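Local atomic coordinates of hypothetical protein, GDSL-like Lipase/Acylhydrolase family protein (Bacteroides uniformis, PDB entry 4M8K), a protein that is a putative hydrolase of the GDSL-like lipase/acylhydrolase family, probably cleaving ester bonds in substrates that remain unidentified. Residues S124-Y135 / L174-I185; G27-G35 / L43-E51. One frame throughout, in Å; residues are numbered along the deposited sequence.

Contact 1: S124-Y135 / L174-I185; sequences SWAGAPIGAYQY and LSEEVTDSMDEI
Ser124 and Ser175 bring the two backbones nearest, 5.8 Å from CA to CA, and the gap widens to 7.9 Å between the CA atoms of Tyr133 and Ile185. In this alpha/beta/alpha fold of the SGNH type, helix 121-126 ends in a Schellman motif at Gly127, and the loop beyond it then runs along the first turns of helix 176-189. The side chain of Ser124 holds the start of that helix: its OG, swung away from its own N (chi1 -168°), accepts a nearly straight bond of 2.9 Å from Ser175 N. Ser175 is the N-cap, and its OG in turn takes the N-H of Val178 at 3.1 Å. Within the first turn of helix 176-189, Glu177 receives CG1 and CD1 of Ile130, which cross it obliquely, while Ile130 CD1 also meets Val178 CG2 at 4.0 Å. Ser181 OG donates to Glu177 O and accepts from Arg147 NE of helix 146-160, a residue that also touches Ile130 and Tyr133. The Tyr133 ring presents its edge to Ile185, with Tyr133 CD1 3.8 Å from Ile185 CG1, and Glu184 crosses the same ring at about a right angle through its CG. Glu184 OE2 forms a salt bridge with Arg187 and also accepts from a water that links it to the loop, 2.5 Å from Tyr135 OH and 2.6 Å from Glu184 OE2.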
# COMPACT_ATOMS: atom_id res chain seq x y z
N SER A 124 10.78 4.51 5.15
CA SER A 124 11.71 3.97 6.15
C SER A 124 13.09 3.72 5.58
O SER A 124 14.08 4.21 6.11
CB SER A 124 11.14 2.71 6.75
OG SER A 124 11.86 2.32 7.90
N TRP A 125 13.16 2.97 4.50
CA TRP A 125 14.45 2.63 3.94
C TRP A 125 15.19 3.83 3.39
O TRP A 125 16.39 3.86 3.46
CB TRP A 125 14.31 1.66 2.83
CG TRP A 125 13.86 0.29 3.21
CD1 TRP A 125 13.73 -0.23 4.44
CD2 TRP A 125 13.59 -0.77 2.28
NE1 TRP A 125 13.33 -1.55 4.37
CE2 TRP A 125 13.24 -1.91 3.05
CE3 TRP A 125 13.55 -0.85 0.89
CZ2 TRP A 125 12.87 -3.12 2.45
CZ3 TRP A 125 13.18 -2.07 0.29
CH2 TRP A 125 12.88 -3.19 1.07
N ALA A 126 14.48 4.84 2.87
CA ALA A 126 15.17 6.03 2.36
C ALA A 126 15.53 7.06 3.42
O ALA A 126 16.27 8.00 3.11
CB ALA A 126 14.33 6.70 1.27
N GLY A 127 15.06 6.89 4.65
CA GLY A 127 15.39 7.82 5.70
C GLY A 127 14.72 9.17 5.52
O GLY A 127 15.28 10.19 5.84
N ALA A 128 13.50 9.17 5.01
CA ALA A 128 12.77 10.40 4.80
C ALA A 128 12.52 11.03 6.15
O ALA A 128 12.37 10.31 7.13
CB ALA A 128 11.45 10.14 4.05
N PRO A 129 12.52 12.37 6.21
CA PRO A 129 12.30 13.06 7.47
C PRO A 129 10.94 12.73 8.02
O PRO A 129 10.00 12.57 7.24
CB PRO A 129 12.41 14.54 7.11
CG PRO A 129 12.27 14.62 5.63
CD PRO A 129 12.72 13.31 5.09
N ILE A 130 10.82 12.59 9.33
CA ILE A 130 9.57 12.17 9.94
C ILE A 130 8.58 13.30 10.12
O ILE A 130 7.35 13.11 10.00
CB ILE A 130 9.84 11.49 11.29
CG1 ILE A 130 10.59 10.20 11.06
CG2 ILE A 130 8.55 11.16 12.01
CD1 ILE A 130 9.78 9.12 10.37
N GLY A 131 9.12 14.46 10.46
CA GLY A 131 8.32 15.65 10.67
C GLY A 131 7.37 15.54 11.85
O GLY A 131 7.61 14.74 12.74
N ALA A 132 6.29 16.32 11.79
CA ALA A 132 5.31 16.41 12.88
C ALA A 132 3.95 15.88 12.46
O ALA A 132 3.56 15.97 11.28
CB ALA A 132 5.18 17.86 13.32
N TYR A 133 3.24 15.28 13.40
CA TYR A 133 1.84 14.97 13.17
C TYR A 133 1.15 16.25 12.77
O TYR A 133 1.45 17.30 13.31
CB TYR A 133 1.19 14.40 14.42
CG TYR A 133 1.80 13.09 14.80
CD1 TYR A 133 1.55 11.96 14.04
CD2 TYR A 133 2.69 12.99 15.88
CE1 TYR A 133 2.10 10.75 14.36
CE2 TYR A 133 3.30 11.76 16.19
CZ TYR A 133 2.98 10.64 15.44
OH TYR A 133 3.52 9.39 15.72
N GLN A 134 0.27 16.17 11.79
CA GLN A 134 -0.31 17.34 11.17
C GLN A 134 -1.63 16.95 10.55
O GLN A 134 -1.71 16.24 9.53
CB GLN A 134 0.65 17.95 10.12
CG GLN A 134 0.11 19.24 9.48
CD GLN A 134 1.09 19.94 8.50
OE1 GLN A 134 2.18 19.46 8.21
NE2 GLN A 134 0.67 21.06 7.99
N TYR A 135 -2.71 17.51 11.09
CA TYR A 135 -4.05 17.10 10.66
C TYR A 135 -4.84 18.14 9.82
O TYR A 135 -6.02 17.98 9.57
CB TYR A 135 -4.81 16.67 11.92
CG TYR A 135 -4.10 15.53 12.63
CD1 TYR A 135 -4.06 14.28 12.06
CD2 TYR A 135 -3.42 15.71 13.84
CE1 TYR A 135 -3.41 13.23 12.70
CE2 TYR A 135 -2.76 14.66 14.49
CZ TYR A 135 -2.76 13.41 13.92
OH TYR A 135 -2.12 12.34 14.51
N LEU A 174 10.12 -2.25 9.74
CA LEU A 174 10.35 -0.82 9.46
C LEU A 174 10.82 -0.06 10.69
O LEU A 174 10.72 -0.55 11.80
CB LEU A 174 9.08 -0.18 8.91
CG LEU A 174 8.53 -0.83 7.62
CD1 LEU A 174 7.40 0.05 7.09
CD2 LEU A 174 9.56 -1.08 6.52
N SER A 175 11.32 1.16 10.51
CA SER A 175 11.73 1.98 11.64
C SER A 175 10.63 2.10 12.64
O SER A 175 9.47 2.07 12.30
CB SER A 175 12.16 3.39 11.17
OG SER A 175 11.11 4.18 10.69
N GLU A 176 11.04 2.26 13.90
CA GLU A 176 10.14 2.53 14.99
C GLU A 176 9.29 3.72 14.71
O GLU A 176 8.09 3.69 14.91
CB GLU A 176 10.96 2.81 16.25
CG GLU A 176 10.22 2.46 17.53
CD GLU A 176 11.14 2.42 18.76
OE1 GLU A 176 11.97 3.36 18.99
OE2 GLU A 176 11.04 1.43 19.50
N GLU A 177 9.89 4.78 14.22
CA GLU A 177 9.14 6.02 13.93
C GLU A 177 8.10 5.89 12.81
O GLU A 177 6.99 6.37 12.98
CB GLU A 177 10.11 7.17 13.64
CG GLU A 177 10.75 7.62 14.94
CD GLU A 177 11.89 8.60 14.74
OE1 GLU A 177 12.13 9.05 13.60
OE2 GLU A 177 12.57 8.90 15.75
N VAL A 178 8.42 5.24 11.69
CA VAL A 178 7.45 5.01 10.64
C VAL A 178 6.34 4.06 11.12
O VAL A 178 5.15 4.26 10.86
CB VAL A 178 8.14 4.48 9.34
CG1 VAL A 178 7.14 3.85 8.37
CG2 VAL A 178 8.89 5.61 8.64
N THR A 179 6.73 3.05 11.86
CA THR A 179 5.78 2.07 12.34
C THR A 179 4.76 2.69 13.32
O THR A 179 3.52 2.52 13.18
CB THR A 179 6.51 0.90 13.01
OG1 THR A 179 7.39 0.27 12.04
CG2 THR A 179 5.51 -0.10 13.46
N ASP A 180 5.29 3.41 14.30
CA ASP A 180 4.48 4.02 15.33
C ASP A 180 3.62 5.14 14.72
O ASP A 180 2.45 5.34 15.12
CB ASP A 180 5.35 4.62 16.45
CG ASP A 180 5.98 3.57 17.38
OD1 ASP A 180 5.57 2.40 17.33
OD2 ASP A 180 6.87 3.95 18.16
N SER A 181 4.22 5.91 13.82
CA SER A 181 3.50 7.03 13.20
C SER A 181 2.27 6.53 12.42
O SER A 181 1.19 7.08 12.55
CB SER A 181 4.41 7.85 12.28
OG SER A 181 5.49 8.45 13.00
N MSE A 182 2.42 5.48 11.61
CA MSE A 182 1.25 4.95 10.84
C MSE A 182 0.17 4.46 11.80
O MSE A 182 -1.01 4.68 11.57
CB MSE A 182 1.67 3.86 9.87
CG MSE A 182 2.19 4.53 8.64
SE MSE A 182 2.49 3.34 7.11
CE MSE A 182 3.71 2.05 7.94
N ASP A 183 0.55 3.87 12.93
CA ASP A 183 -0.47 3.32 13.81
C ASP A 183 -1.24 4.45 14.48
O ASP A 183 -2.45 4.40 14.58
CB ASP A 183 0.14 2.39 14.85
CG ASP A 183 -0.90 1.47 15.46
OD1 ASP A 183 -1.61 0.78 14.75
OD2 ASP A 183 -1.03 1.44 16.65
N GLU A 184 -0.51 5.45 14.94
CA GLU A 184 -1.11 6.63 15.56
C GLU A 184 -2.04 7.41 14.59
O GLU A 184 -3.14 7.84 14.94
CB GLU A 184 -0.02 7.57 16.07
CG GLU A 184 -0.53 8.95 16.50
CD GLU A 184 -1.52 8.89 17.66
OE1 GLU A 184 -1.80 7.81 18.22
OE2 GLU A 184 -2.03 9.95 18.05
N ILE A 185 -1.55 7.61 13.38
CA ILE A 185 -2.32 8.33 12.37
C ILE A 185 -3.54 7.52 11.90
O ILE A 185 -4.63 8.12 11.76
CB ILE A 185 -1.41 8.79 11.17
CG1 ILE A 185 -0.34 9.75 11.67
CG2 ILE A 185 -2.23 9.47 10.10
CD1 ILE A 185 0.79 9.99 10.70
O HOH W 1 -1.72 12.31 17.01

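Contact 2: G27-G35 / L43-E51; sequences GDSYSTFYG and LCWYGVPGE. With ACT (acetate ion), chain C.
With chi1 at 63°, Thr32 holds OG1 between its own N and carbonyl carbon, aimed at the N-H of Trp45; Tyr34, its CG anti to N (chi1 -167°), sends its ring outward to Pro49. The first segment carries the Gly-Asp-Ser signature of GDSL hydrolases, in which Ser29 is probably the nucleophile. Thr32 OG1 is used twice, accepting from Trp45 N at 2.9 Å and donating to Ser29 O at 2.9 Å, so it ties the second segment directly to the turn behind Ser29. A valine in its place would probably leave Trp45 N without an acceptor and the 43-51 segment less firmly held to that turn. Further out, Tyr34 N gives Tyr46 O an almost perfectly straight bond (2.9 Å, 179°). Phe33 CD2 packs 3.5 Å from Tyr46 CB, and Gly47 CA lies over the Phe33 ring in a CH-pi contact. Tyr46 turns its ring edge to Ser29 O, its hydroxyl being bonded to Pro206 O. Pro49 CD sits over the Tyr34 face, 3.7 Å from the ring centroid. At the other end Trp45 CB rests on Ser29, which holds a bound acetate; the approach of Ser29 OG to the ion is unusually short and to be read with caution, but Ser29 N donates to the acetate OXT at 3.1 Å.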
# COMPACT_ATOMS: atom_id res chain seq x y z
N GLY A 27 0.01 0.98 -3.55
CA GLY A 27 1.17 0.24 -3.04
C GLY A 27 2.49 0.61 -3.63
O GLY A 27 2.63 1.53 -4.49
N ASP A 28 3.48 -0.12 -3.15
CA ASP A 28 4.85 -0.04 -3.60
C ASP A 28 5.27 -1.41 -4.24
O ASP A 28 4.40 -2.16 -4.67
CB ASP A 28 5.76 0.40 -2.44
CG ASP A 28 5.73 -0.57 -1.26
OD1 ASP A 28 5.45 -1.78 -1.42
OD2 ASP A 28 5.95 -0.08 -0.13
N SER A 29 6.56 -1.72 -4.27
CA SER A 29 7.04 -2.98 -4.91
C SER A 29 6.32 -4.21 -4.39
O SER A 29 6.16 -5.17 -5.13
CB SER A 29 8.51 -3.24 -4.66
OG SER A 29 9.39 -2.36 -5.32
N TYR A 30 5.92 -4.21 -3.11
CA TYR A 30 5.38 -5.42 -2.46
C TYR A 30 4.03 -5.83 -3.10
O TYR A 30 3.60 -6.98 -3.01
CB TYR A 30 5.15 -5.22 -0.95
CG TYR A 30 6.33 -5.41 -0.01
CD1 TYR A 30 7.61 -5.01 -0.36
CD2 TYR A 30 6.15 -5.95 1.26
CE1 TYR A 30 8.68 -5.17 0.51
CE2 TYR A 30 7.19 -6.10 2.14
CZ TYR A 30 8.47 -5.70 1.76
OH TYR A 30 9.55 -5.89 2.63
N SER A 31 3.40 -4.87 -3.75
CA SER A 31 2.09 -5.05 -4.39
C SER A 31 2.15 -4.93 -5.92
O SER A 31 1.11 -4.80 -6.59
CB SER A 31 1.11 -4.03 -3.77
OG SER A 31 0.99 -4.24 -2.37
N THR A 32 3.36 -4.99 -6.48
CA THR A 32 3.53 -4.90 -7.93
C THR A 32 3.66 -6.27 -8.57
O THR A 32 4.09 -7.22 -7.94
CB THR A 32 4.78 -4.09 -8.43
OG1 THR A 32 6.03 -4.69 -7.99
CG2 THR A 32 4.68 -2.64 -8.00
N PHE A 33 3.27 -6.33 -9.84
CA PHE A 33 3.64 -7.43 -10.75
C PHE A 33 3.53 -6.87 -12.16
O PHE A 33 2.50 -6.26 -12.53
CB PHE A 33 2.77 -8.72 -10.59
CG PHE A 33 3.47 -9.97 -11.07
CD1 PHE A 33 3.45 -10.31 -12.41
CD2 PHE A 33 4.17 -10.80 -10.18
CE1 PHE A 33 4.14 -11.43 -12.89
CE2 PHE A 33 4.84 -11.94 -10.62
CZ PHE A 33 4.84 -12.25 -11.99
N TYR A 34 4.61 -7.02 -12.91
CA TYR A 34 4.66 -6.63 -14.34
C TYR A 34 3.39 -6.98 -15.09
O TYR A 34 2.94 -8.15 -15.07
CB TYR A 34 5.89 -7.30 -15.01
CG TYR A 34 6.20 -6.72 -16.35
CD1 TYR A 34 6.66 -5.41 -16.47
CD2 TYR A 34 6.00 -7.46 -17.53
CE1 TYR A 34 6.91 -4.84 -17.68
CE2 TYR A 34 6.28 -6.89 -18.78
CZ TYR A 34 6.75 -5.58 -18.83
OH TYR A 34 7.02 -4.96 -20.02
N GLY A 35 2.80 -5.99 -15.75
CA GLY A 35 1.58 -6.17 -16.54
C GLY A 35 0.29 -6.12 -15.75
O GLY A 35 -0.78 -6.27 -16.30
N LEU A 43 6.57 1.51 -12.19
CA LEU A 43 7.65 0.57 -12.01
C LEU A 43 7.21 -0.63 -11.19
O LEU A 43 6.46 -0.51 -10.21
CB LEU A 43 8.87 1.22 -11.34
CG LEU A 43 9.50 2.36 -12.14
CD1 LEU A 43 10.68 2.94 -11.35
CD2 LEU A 43 9.94 1.92 -13.54
N CYS A 44 7.68 -1.79 -11.62
CA CYS A 44 7.41 -3.07 -10.92
C CYS A 44 8.69 -3.74 -10.42
O CYS A 44 9.75 -3.52 -10.96
CB CYS A 44 6.71 -3.99 -11.89
SG CYS A 44 5.02 -3.46 -12.30
N TRP A 45 8.57 -4.60 -9.42
CA TRP A 45 9.66 -5.35 -8.87
C TRP A 45 9.58 -6.82 -9.26
O TRP A 45 10.58 -7.43 -9.51
CB TRP A 45 9.66 -5.20 -7.35
CG TRP A 45 10.96 -5.54 -6.66
CD1 TRP A 45 11.96 -4.69 -6.38
CD2 TRP A 45 11.34 -6.81 -6.12
NE1 TRP A 45 12.95 -5.35 -5.72
CE2 TRP A 45 12.58 -6.65 -5.51
CE3 TRP A 45 10.72 -8.08 -6.06
CZ2 TRP A 45 13.26 -7.71 -4.92
CZ3 TRP A 45 11.36 -9.09 -5.43
CH2 TRP A 45 12.65 -8.93 -4.90
N TYR A 46 8.36 -7.35 -9.32
CA TYR A 46 8.14 -8.76 -9.68
C TYR A 46 7.75 -8.96 -11.15
O TYR A 46 6.98 -8.21 -11.70
CB TYR A 46 7.03 -9.34 -8.82
CG TYR A 46 7.30 -9.36 -7.32
CD1 TYR A 46 7.93 -10.46 -6.75
CD2 TYR A 46 6.92 -8.31 -6.47
CE1 TYR A 46 8.20 -10.51 -5.37
CE2 TYR A 46 7.18 -8.37 -5.10
CZ TYR A 46 7.79 -9.46 -4.56
OH TYR A 46 8.03 -9.54 -3.20
N GLY A 47 8.24 -10.03 -11.74
CA GLY A 47 7.86 -10.40 -13.11
C GLY A 47 8.39 -9.53 -14.23
O GLY A 47 7.84 -9.58 -15.32
N VAL A 48 9.47 -8.78 -13.99
CA VAL A 48 9.96 -7.83 -14.97
C VAL A 48 10.98 -8.54 -15.89
O VAL A 48 12.04 -8.95 -15.44
CB VAL A 48 10.62 -6.61 -14.34
CG1 VAL A 48 11.17 -5.67 -15.40
CG2 VAL A 48 9.65 -5.84 -13.42
N PRO A 49 10.69 -8.67 -17.18
CA PRO A 49 11.66 -9.34 -18.08
C PRO A 49 13.05 -8.71 -18.05
O PRO A 49 13.17 -7.48 -18.14
CB PRO A 49 11.03 -9.16 -19.45
CG PRO A 49 9.60 -8.89 -19.20
CD PRO A 49 9.50 -8.20 -17.88
N GLY A 50 14.08 -9.55 -17.89
CA GLY A 50 15.47 -9.09 -17.87
C GLY A 50 15.90 -8.45 -16.58
O GLY A 50 16.98 -7.90 -16.50
N GLU A 51 15.05 -8.48 -15.56
CA GLU A 51 15.41 -7.93 -14.27
C GLU A 51 15.09 -8.96 -13.20
O GLU A 51 14.37 -8.69 -12.24
CB GLU A 51 14.71 -6.61 -14.00
CG GLU A 51 15.35 -5.47 -14.77
CD GLU A 51 14.66 -4.15 -14.56
OE1 GLU A 51 14.15 -3.87 -13.44
OE2 GLU A 51 14.63 -3.38 -15.55
C ACT C . 9.82 -1.26 -2.51
O ACT C . 10.65 -1.89 -3.18
OXT ACT C . 9.08 -0.45 -3.07
CH3 ACT C . 9.66 -1.46 -1.03

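Along the chain the contacts come in series: contact 2 closes before contact 1 opens. Their centres are 25 Å apart, although their nearest atoms come within about 4 Å without touching. Both belong to one domain, built round the five-stranded parallel sheet; contact 2 follows strand 22-27, while contact 1 joins helix 121-126, after strand 114-118, to helix 176-189, after strand 165-170. The acetate lies where the two neighbourhoods approach. Besides Ser29 it bonds Gly84 N, Asn122 ND2 and His205 NE2, and the Trp125 side chain is about 4 Å from the same ion (nearest atoms). Ser29 N, Gly84 N and Asn122 ND2 converging there is consistent with the family's oxyanion hole, His205 being probably the catalytic base.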